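Local coordinates for protein HTLV-2 integrase catalytic core domain (Human T-cell leukemia virus 2, PDB 6QBT) that probably catalyses insertion of viral DNA into the host genome, as the magnesium-binding, RNase H-like catalytic core of a retroviral integrase, at residues Q11-H16 and P73-Q78; S40-E45 and T50-L55; Y17-Y22 and K118-C123. All coordinates share one frame; numbering follows the deposited sequence.

Contact 1 (Q11-H16 and P73-Q78); sequences QGDVTH and PAFLSQ. With MG (magnesium ion), chain B.
The ring of F75 points its far end at the backbone of G12 and D13, with CZ of F75 4.1 Å from CA of D13. Next to this, CZ of F75 lies 4.2 Å from the carbonyl O of G12. In F75, CG stands anti to the carbonyl carbon (chi1 -60°), which carries the ring from the short helix 73-76 toward the strand. G12 has no side chain to stand between its backbone and the ring. D13 starts off with its CB turned away from the helix, but with CG anti to the backbone N (chi1 -165°) its carboxylate swings back, and OD1 of D13 lies 4.4 Å from CE2 of F75. That oxygen is the one bound to the magnesium ion, at 2.2 Å from OD1, whereas OD2 of D13 stays at 3.5 Å from the metal, so the aspartate grips through one oxygen. D70 supplies the second carboxylate of the site, as expected of the two aspartates of the integrase DDE motif, the first of which sits on the central strand of the RNase H-like fold. Phenylalanine suits its place as an apolar filler beside these charges: its ring also packs against T69, D70 and T50. The helical turn ends at S77, whose OG bonds to the carbonyl O of A74 at 2.6 Å and also N-caps the following helix 78-86 through N of F80.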
loop_
_atom_site.group_PDB
_atom_site.type_symbol
_atom_site.label_atom_id
_atom_site.label_comp_id
_atom_site.label_asym_id
_atom_site.label_seq_id
_atom_site.Cartn_x
_atom_site.Cartn_y
_atom_site.Cartn_z
ATOM N N GLN A 11 -21.146 1.198 5.951
ATOM C CA GLN A 11 -21.608 0.558 7.197
ATOM C C GLN A 11 -20.393 0.040 7.933
ATOM O O GLN A 11 -19.489 -0.501 7.301
ATOM C CB GLN A 11 -22.483 -0.648 6.904
ATOM C CG GLN A 11 -23.671 -0.383 6.018
ATOM C CD GLN A 11 -24.931 -0.405 6.794
ATOM O OE1 GLN A 11 -25.041 0.230 7.856
ATOM N NE2 GLN A 11 -25.889 -1.168 6.301
ATOM N N GLY A 12 -20.382 0.183 9.255
ATOM C CA GLY A 12 -19.250 -0.254 10.093
ATOM C C GLY A 12 -19.742 -0.913 11.357
ATOM O O GLY A 12 -20.750 -0.488 11.920
ATOM N N ASP A 13 -19.067 -1.992 11.759
ATOM C CA ASP A 13 -19.259 -2.626 13.054
ATOM C C ASP A 13 -17.956 -3.340 13.426
ATOM O O ASP A 13 -17.065 -3.551 12.584
ATOM C CB ASP A 13 -20.443 -3.606 13.016
ATOM C CG ASP A 13 -20.936 -4.036 14.413
ATOM O OD1 ASP A 13 -20.605 -3.450 15.474
ATOM O OD2 ASP A 13 -21.688 -5.010 14.475
ATOM N N VAL A 14 -17.843 -3.696 14.699
ATOM C CA VAL A 14 -16.797 -4.562 15.139
ATOM C C VAL A 14 -17.396 -5.959 15.313
ATOM O O VAL A 14 -18.430 -6.108 15.941
ATOM C CB VAL A 14 -16.173 -4.023 16.431
ATOM C CG1 VAL A 14 -15.237 -5.050 17.039
ATOM C CG2 VAL A 14 -15.404 -2.729 16.134
ATOM N N THR A 15 -16.748 -6.976 14.743
ATOM C CA THR A 15 -17.116 -8.370 15.005
ATOM C C THR A 15 -15.939 -9.078 15.685
ATOM O O THR A 15 -14.831 -8.593 15.629
ATOM C CB THR A 15 -17.586 -9.120 13.735
ATOM O OG1 THR A 15 -18.023 -10.431 14.113
ATOM C CG2 THR A 15 -16.484 -9.248 12.702
ATOM N N HIS A 16 -16.191 -10.216 16.320
ATOM C CA HIS A 16 -15.207 -10.841 17.163
ATOM C C HIS A 16 -14.763 -12.136 16.535
ATOM O O HIS A 16 -15.536 -12.754 15.822
ATOM C CB HIS A 16 -15.750 -10.994 18.563
ATOM C CG HIS A 16 -15.977 -9.679 19.244
ATOM N ND1 HIS A 16 -17.159 -8.971 19.128
ATOM C CD2 HIS A 16 -15.152 -8.909 19.991
ATOM C CE1 HIS A 16 -17.059 -7.831 19.791
ATOM N NE2 HIS A 16 -15.851 -7.770 20.324
ATOM N N PRO A 73 -19.742 1.994 22.155
ATOM C CA PRO A 73 -19.164 3.219 22.771
ATOM C C PRO A 73 -17.948 3.861 22.063
ATOM O O PRO A 73 -17.794 5.084 22.113
ATOM C CB PRO A 73 -18.786 2.755 24.186
ATOM C CG PRO A 73 -19.582 1.508 24.417
ATOM C CD PRO A 73 -19.647 0.843 23.076
ATOM N N ALA A 74 -17.109 3.060 21.406
ATOM C CA ALA A 74 -16.043 3.616 20.554
ATOM C C ALA A 74 -16.623 4.540 19.482
ATOM O O ALA A 74 -16.141 5.656 19.327
ATOM C CB ALA A 74 -15.222 2.519 19.910
ATOM N N PHE A 75 -17.685 4.093 18.799
ATOM C CA PHE A 75 -18.386 4.945 17.816
ATOM C C PHE A 75 -19.070 6.181 18.419
ATOM O O PHE A 75 -19.228 7.173 17.719
ATOM C CB PHE A 75 -19.449 4.176 17.027
ATOM C CG PHE A 75 -18.918 3.020 16.242
ATOM C CD1 PHE A 75 -17.895 3.192 15.326
ATOM C CD2 PHE A 75 -19.474 1.754 16.403
ATOM C CE1 PHE A 75 -17.421 2.125 14.580
ATOM C CE2 PHE A 75 -18.997 0.685 15.685
ATOM C CZ PHE A 75 -17.970 0.872 14.765
ATOM N N LEU A 76 -19.484 6.118 19.684
ATOM C CA LEU A 76 -20.111 7.252 20.356
ATOM C C LEU A 76 -19.158 8.119 21.191
ATOM O O LEU A 76 -19.561 9.178 21.683
ATOM C CB LEU A 76 -21.256 6.751 21.240
ATOM C CG LEU A 76 -22.374 5.979 20.505
ATOM C CD1 LEU A 76 -23.488 5.619 21.482
ATOM C CD2 LEU A 76 -22.942 6.751 19.319
ATOM N N SER A 77 -17.912 7.680 21.344
ATOM C CA SER A 77 -16.876 8.458 22.031
ATOM C C SER A 77 -16.710 9.871 21.487
ATOM O O SER A 77 -16.907 10.139 20.295
ATOM C CB SER A 77 -15.508 7.751 21.949
ATOM O OG SER A 77 -15.065 7.623 20.609
ATOM N N GLN A 78 -16.294 10.758 22.373
ATOM C CA GLN A 78 -16.011 12.122 21.988
ATOM C C GLN A 78 -14.880 12.189 20.966
ATOM O O GLN A 78 -14.914 13.054 20.097
ATOM C CB GLN A 78 -15.688 12.974 23.209
ATOM C CG GLN A 78 -15.799 14.463 22.948
ATOM C CD GLN A 78 -15.739 15.281 24.225
ATOM O OE1 GLN A 78 -16.189 14.838 25.286
ATOM N NE2 GLN A 78 -15.180 16.488 24.133
HETATM MG MG MG B . -20.987 -3.623 17.636
#

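Contact 2 (S40-E45 and T50-L55); sequences SCKKKE and TISAFL
K42 and S52 form the one hydrogen bond across this contact, NZ of K42 donating an N-H to OG of S52 at 3.1 Å. The lysine chain is bent at its second torsion (chi2 -66°) and then runs extended, which brings the ammonium group from the end of the strand over to the helix. OG of S52 is set to receive it by standing anti to its own backbone N (chi1 -178°). Lysine suits a partly exposed strand end because its long chain can span the gap from strand to helix, with CE of K42 4.2 Å from N of A53.

Close packing of small side chains centres on A53, whose methyl faces the strand. CB of A53 meets CB of S40 at 3.7 Å and OG of S40 at 3.6 Å, which lets strand and helix come together where CA of S40 and CA of A53 are 5.6 Å apart. The hydroxyl of the buried S40 hydrogen-bonds OE1 of Q56.

A looser polar approach lies at the other end, where OG1 of T50 is 3.7 Å from O of E45; the threonine hydroxyl is instead bonded to O of T46.

Strand 40-42 and helix 50-55 run nearly antiparallel, at 159° with axes 9.1 Å apart, as two consecutive elements of the RNase H-like fold, the helix covering the edge strand. A53 and T50 also rest on H27 of strand 22-31, T50 reaches A74, F75 and F80 of the next helices, and I51 and L55 pack on Y119 and T138 of the second subunit.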
loop_
_atom_site.group_PDB
_atom_site.type_symbol
_atom_site.label_atom_id
_atom_site.label_comp_id
_atom_site.label_asym_id
_atom_site.label_seq_id
_atom_site.Cartn_x
_atom_site.Cartn_y
_atom_site.Cartn_z
ATOM N N SER A 40 -9.759 -4.560 9.807
ATOM C CA SER A 40 -8.546 -4.466 10.585
ATOM C C SER A 40 -8.684 -5.356 11.787
ATOM O O SER A 40 -9.689 -5.273 12.507
ATOM C CB SER A 40 -8.348 -3.051 11.081
ATOM O OG SER A 40 -8.234 -2.182 9.993
ATOM N N CYS A 41 -7.673 -6.195 12.008
ATOM C CA CYS A 41 -7.628 -7.052 13.162
ATOM C C CYS A 41 -6.934 -6.264 14.293
ATOM O O CYS A 41 -5.815 -5.808 14.147
ATOM C CB CYS A 41 -6.893 -8.346 12.843
ATOM S SG CYS A 41 -6.949 -9.541 14.209
ATOM N N LYS A 42 -7.639 -6.081 15.394
ATOM C CA LYS A 42 -7.158 -5.345 16.534
ATOM C C LYS A 42 -7.394 -6.221 17.745
ATOM O O LYS A 42 -8.251 -7.097 17.711
ATOM C CB LYS A 42 -7.952 -4.035 16.706
ATOM C CG LYS A 42 -7.904 -3.052 15.545
ATOM C CD LYS A 42 -6.497 -2.502 15.352
ATOM C CE LYS A 42 -6.489 -1.372 14.326
ATOM N NZ LYS A 42 -5.119 -0.817 14.101
ATOM N N LYS A 43 -6.646 -5.961 18.811
ATOM C CA LYS A 43 -6.831 -6.647 20.081
ATOM C C LYS A 43 -8.007 -6.062 20.897
ATOM O O LYS A 43 -8.558 -6.725 21.805
ATOM C CB LYS A 43 -5.521 -6.613 20.885
ATOM C CG LYS A 43 -4.410 -7.480 20.298
ATOM C CD LYS A 43 -3.063 -7.157 20.937
ATOM C CE LYS A 43 -1.950 -8.087 20.460
ATOM N NZ LYS A 43 -2.195 -9.535 20.762
ATOM N N LYS A 44 -8.375 -4.827 20.564
ATOM C CA LYS A 44 -9.316 -4.043 21.339
ATOM C C LYS A 44 -10.207 -3.254 20.414
ATOM O O LYS A 44 -9.946 -3.176 19.233
ATOM C CB LYS A 44 -8.561 -3.038 22.215
ATOM C CG LYS A 44 -7.373 -3.599 22.998
ATOM C CD LYS A 44 -6.815 -2.544 23.930
ATOM C CE LYS A 44 -7.650 -2.508 25.202
ATOM N NZ LYS A 44 -7.802 -1.149 25.786
ATOM N N GLU A 45 -11.241 -2.646 20.975
ATOM C CA GLU A 45 -12.138 -1.768 20.242
ATOM C C GLU A 45 -12.382 -0.420 20.955
ATOM O O GLU A 45 -13.495 0.077 20.933
ATOM C CB GLU A 45 -13.450 -2.488 19.926
ATOM C CG GLU A 45 -14.233 -3.006 21.112
ATOM C CD GLU A 45 -15.457 -3.788 20.659
ATOM O OE1 GLU A 45 -16.267 -3.259 19.862
ATOM O OE2 GLU A 45 -15.606 -4.951 21.075
ATOM N N THR A 50 -10.343 2.248 16.945
ATOM C CA THR A 50 -11.433 2.512 16.020
ATOM C C THR A 50 -11.029 3.575 15.018
ATOM O O THR A 50 -11.217 3.413 13.823
ATOM C CB THR A 50 -12.664 2.955 16.785
ATOM O OG1 THR A 50 -12.969 1.944 17.743
ATOM C CG2 THR A 50 -13.877 3.157 15.854
ATOM N N ILE A 51 -10.439 4.661 15.499
ATOM C CA ILE A 51 -9.955 5.698 14.585
ATOM C C ILE A 51 -8.872 5.129 13.649
ATOM O O ILE A 51 -8.867 5.416 12.448
ATOM C CB ILE A 51 -9.439 6.918 15.379
ATOM C CG1 ILE A 51 -10.640 7.675 15.955
ATOM C CG2 ILE A 51 -8.574 7.845 14.513
ATOM C CD1 ILE A 51 -10.276 8.744 16.956
ATOM N N SER A 52 -7.940 4.359 14.218
ATOM C CA SER A 52 -6.924 3.667 13.441
ATOM C C SER A 52 -7.518 2.746 12.337
ATOM O O SER A 52 -7.103 2.852 11.173
ATOM C CB SER A 52 -5.990 2.873 14.340
ATOM O OG SER A 52 -4.971 2.226 13.570
ATOM N N ALA A 53 -8.484 1.888 12.668
ATOM C CA ALA A 53 -9.079 1.016 11.630
ATOM C C ALA A 53 -9.799 1.836 10.585
ATOM O O ALA A 53 -9.863 1.453 9.428
ATOM C CB ALA A 53 -10.058 0.021 12.233
ATOM N N PHE A 54 -10.378 2.947 11.010
ATOM C CA PHE A 54 -11.122 3.797 10.108
ATOM C C PHE A 54 -10.182 4.473 9.109
ATOM O O PHE A 54 -10.490 4.548 7.916
ATOM C CB PHE A 54 -11.950 4.801 10.919
ATOM C CG PHE A 54 -12.952 5.590 10.124
ATOM C CD1 PHE A 54 -13.652 5.042 9.044
ATOM C CD2 PHE A 54 -13.256 6.897 10.514
ATOM C CE1 PHE A 54 -14.599 5.792 8.356
ATOM C CE2 PHE A 54 -14.196 7.654 9.820
ATOM C CZ PHE A 54 -14.869 7.103 8.744
ATOM N N LEU A 55 -9.028 4.923 9.589
ATOM C CA LEU A 55 -7.943 5.401 8.702
ATOM C C LEU A 55 -7.401 4.313 7.766
ATOM O O LEU A 55 -7.129 4.612 6.621
ATOM C CB LEU A 55 -6.779 6.012 9.481
ATOM C CG LEU A 55 -7.131 7.327 10.197
ATOM C CD1 LEU A 55 -6.113 7.667 11.290
ATOM C CD2 LEU A 55 -7.248 8.471 9.207
#

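Contact 3 (Y17-Y22 and K118-C123); sequences YKYKKY and KYLLDC
L120 carries most of the buried surface, putting its two methyls against a pair of tyrosines. CD2 of L120 touches CE1 of Y19 at 4.0 Å, and CD1 of L120 lies 4.1 Å from CD1 of the same ring. CD1 of L120 also meets the hydroxyl end of Y17, 3.3 Å from its OH. A branched leucine fits here because one methyl, CD1, reaches both tyrosines while the other, CD2, adds a second touch on Y19.

The tyrosines are two apart on strand 9-19, so they share one side of it, and in each CG stands anti to the backbone N (chi1 -173° in Y17, 174° in Y19), which sends both rings out toward the helix. Y17 and L120 approach from opposite directions. The strand ends here in a beta hairpin with a two-residue loop, K20 and K21, in a type I' turn from Y19 to Y22, closed by N of Y19 to O of Y22 at 2.9 Å and by N of Y22 to O of Y19 at 3.1 Å. CG of K20 lies over the centre of the Y19 ring, 3.6 Å above its plane.

Tyrosine suits this surface site since the ring packs while the hydroxyl bonds: OH of Y17 is hydrogen-bonded to OD1 of N117, just before the helical segment. L120 is backed by A131 of helix 128-142, which Y119 also touches. C123, following the helix, is disulfide-linked to C48 of the third subunit.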
loop_
_atom_site.group_PDB
_atom_site.type_symbol
_atom_site.label_atom_id
_atom_site.label_comp_id
_atom_site.label_asym_id
_atom_site.label_seq_id
_atom_site.Cartn_x
_atom_site.Cartn_y
_atom_site.Cartn_z
ATOM N N TYR A 17 -13.481 -12.474 16.699
ATOM C CA TYR A 17 -12.887 -13.678 16.103
ATOM C C TYR A 17 -11.891 -14.314 17.069
ATOM O O TYR A 17 -10.854 -13.730 17.348
ATOM C CB TYR A 17 -12.203 -13.377 14.780
ATOM C CG TYR A 17 -11.736 -14.632 14.100
ATOM C CD1 TYR A 17 -12.635 -15.438 13.401
ATOM C CD2 TYR A 17 -10.413 -15.054 14.195
ATOM C CE1 TYR A 17 -12.226 -16.614 12.791
ATOM C CE2 TYR A 17 -9.981 -16.229 13.581
ATOM C CZ TYR A 17 -10.890 -17.003 12.880
ATOM O OH TYR A 17 -10.482 -18.154 12.268
ATOM N N LYS A 18 -12.227 -15.507 17.555
ATOM C CA LYS A 18 -11.432 -16.242 18.532
ATOM C C LYS A 18 -10.332 -16.999 17.796
ATOM O O LYS A 18 -10.619 -17.764 16.887
ATOM C CB LYS A 18 -12.307 -17.242 19.306
ATOM C CG LYS A 18 -12.354 -17.032 20.809
ATOM C CD LYS A 18 -12.827 -18.267 21.566
ATOM C CE LYS A 18 -12.523 -18.096 23.045
ATOM N NZ LYS A 18 -12.900 -19.305 23.817
ATOM N N TYR A 19 -9.079 -16.772 18.165
ATOM C CA TYR A 19 -7.952 -17.510 17.587
ATOM C C TYR A 19 -6.946 -17.698 18.710
ATOM O O TYR A 19 -6.512 -16.722 19.327
ATOM C CB TYR A 19 -7.339 -16.746 16.394
ATOM C CG TYR A 19 -6.066 -17.351 15.795
ATOM C CD1 TYR A 19 -6.108 -18.500 14.974
ATOM C CD2 TYR A 19 -4.806 -16.774 16.041
ATOM C CE1 TYR A 19 -4.930 -19.047 14.418
ATOM C CE2 TYR A 19 -3.629 -17.301 15.495
ATOM C CZ TYR A 19 -3.689 -18.431 14.682
ATOM O OH TYR A 19 -2.512 -18.940 14.157
ATOM N N LYS A 20 -6.619 -18.957 18.985
ATOM C CA LYS A 20 -5.686 -19.347 20.034
ATOM C C LYS A 20 -6.038 -18.738 21.391
ATOM O O LYS A 20 -5.199 -18.142 22.049
ATOM C CB LYS A 20 -4.260 -18.999 19.611
ATOM C CG LYS A 20 -3.914 -19.646 18.291
ATOM C CD LYS A 20 -2.431 -19.767 18.056
ATOM C CE LYS A 20 -2.208 -20.846 17.012
ATOM N NZ LYS A 20 -0.768 -21.048 16.748
ATOM N N LYS A 21 -7.308 -18.879 21.770
ATOM C CA LYS A 21 -7.825 -18.412 23.050
ATOM C C LYS A 21 -7.767 -16.892 23.241
ATOM O O LYS A 21 -7.837 -16.434 24.366
ATOM C CB LYS A 21 -7.101 -19.103 24.215
ATOM C CG LYS A 21 -7.054 -20.622 24.136
ATOM C CD LYS A 21 -5.854 -21.188 24.910
ATOM C CE LYS A 21 -6.137 -22.537 25.554
ATOM N NZ LYS A 21 -6.851 -23.476 24.647
ATOM N N TYR A 22 -7.612 -16.119 22.175
ATOM C CA TYR A 22 -7.793 -14.675 22.256
ATOM C C TYR A 22 -8.908 -14.250 21.321
ATOM O O TYR A 22 -8.945 -14.674 20.140
ATOM C CB TYR A 22 -6.528 -13.890 21.888
ATOM C CG TYR A 22 -6.655 -12.409 22.250
ATOM C CD1 TYR A 22 -6.384 -11.951 23.567
ATOM C CD2 TYR A 22 -7.066 -11.473 21.307
ATOM C CE1 TYR A 22 -6.494 -10.607 23.900
ATOM C CE2 TYR A 22 -7.191 -10.131 21.636
ATOM C CZ TYR A 22 -6.897 -9.707 22.928
ATOM O OH TYR A 22 -7.047 -8.388 23.234
ATOM N N LYS A 118 -10.218 -20.552 5.850
ATOM C CA LYS A 118 -9.630 -21.321 4.770
ATOM C C LYS A 118 -8.134 -21.029 4.695
ATOM O O LYS A 118 -7.325 -21.945 4.629
ATOM C CB LYS A 118 -10.316 -20.983 3.469
ATOM C CG LYS A 118 -9.883 -21.865 2.303
ATOM C CD LYS A 118 -9.546 -21.027 1.062
ATOM C CE LYS A 118 -8.837 -21.837 -0.024
ATOM N NZ LYS A 118 -7.888 -20.943 -0.765
ATOM N N TYR A 119 -7.760 -19.751 4.749
ATOM C CA TYR A 119 -6.340 -19.389 4.716
ATOM C C TYR A 119 -5.547 -19.878 5.950
ATOM O O TYR A 119 -4.360 -20.207 5.829
ATOM C CB TYR A 119 -6.150 -17.872 4.489
ATOM C CG TYR A 119 -6.391 -17.456 3.048
ATOM C CD1 TYR A 119 -5.598 -17.965 2.003
ATOM C CD2 TYR A 119 -7.404 -16.549 2.724
ATOM C CE1 TYR A 119 -5.824 -17.590 0.684
ATOM C CE2 TYR A 119 -7.638 -16.175 1.408
ATOM C CZ TYR A 119 -6.850 -16.698 0.396
ATOM O OH TYR A 119 -7.109 -16.309 -0.896
ATOM N N LEU A 120 -6.183 -19.935 7.119
ATOM C CA LEU A 120 -5.495 -20.471 8.302
ATOM C C LEU A 120 -5.152 -21.934 8.112
ATOM O O LEU A 120 -4.033 -22.319 8.362
ATOM C CB LEU A 120 -6.302 -20.261 9.586
ATOM C CG LEU A 120 -6.394 -18.785 10.012
ATOM C CD1 LEU A 120 -7.474 -18.637 11.068
ATOM C CD2 LEU A 120 -5.070 -18.243 10.524
ATOM N N LEU A 121 -6.095 -22.723 7.605
ATOM C CA LEU A 121 -5.855 -24.155 7.336
ATOM C C LEU A 121 -4.879 -24.458 6.178
ATOM O O LEU A 121 -4.149 -25.452 6.237
ATOM C CB LEU A 121 -7.183 -24.873 7.088
ATOM C CG LEU A 121 -8.175 -24.837 8.260
ATOM C CD1 LEU A 121 -9.513 -25.400 7.799
ATOM C CD2 LEU A 121 -7.655 -25.576 9.504
ATOM N N ASP A 122 -4.883 -23.626 5.132
ATOM C CA ASP A 122 -3.928 -23.740 4.019
ATOM C C ASP A 122 -2.477 -23.482 4.473
ATOM O O ASP A 122 -1.537 -24.045 3.909
ATOM C CB ASP A 122 -4.253 -22.720 2.907
ATOM C CG ASP A 122 -5.562 -23.018 2.139
ATOM O OD1 ASP A 122 -6.159 -24.118 2.285
ATOM O OD2 ASP A 122 -5.990 -22.111 1.365
ATOM N N CYS A 123 -2.105 -22.765 5.137
ATOM C CA CYS A 123 -1.031 -22.123 5.906
ATOM C C CYS A 123 -1.415 -22.054 7.384
ATOM O O CYS A 123 -1.562 -20.960 7.946
ATOM C CB CYS A 123 -0.798 -20.708 5.377
ATOM S SG CYS A 123 -0.798 -20.622 3.583
#

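All three contacts belong to one RNase H-like domain. Contacts 1 and 3 share strand 9-19, contact 3 taking up where contact 1 stops, yet their centres are 23 Å apart because the strand carries one to the magnesium site and the other to the hairpin tip. Contact 2, formed by the edge strand 37-42 and helix 47-61, falls in sequence between the halves of both. Its centre is 9 Å from contact 1, which it meets through H16 and E45, and 19 Å from contact 3, joined through Y22 and K43. Together they tie strands 9-19 and 37-42 to three different helices, while contacts 2 and 3 also face other subunits of the trimer.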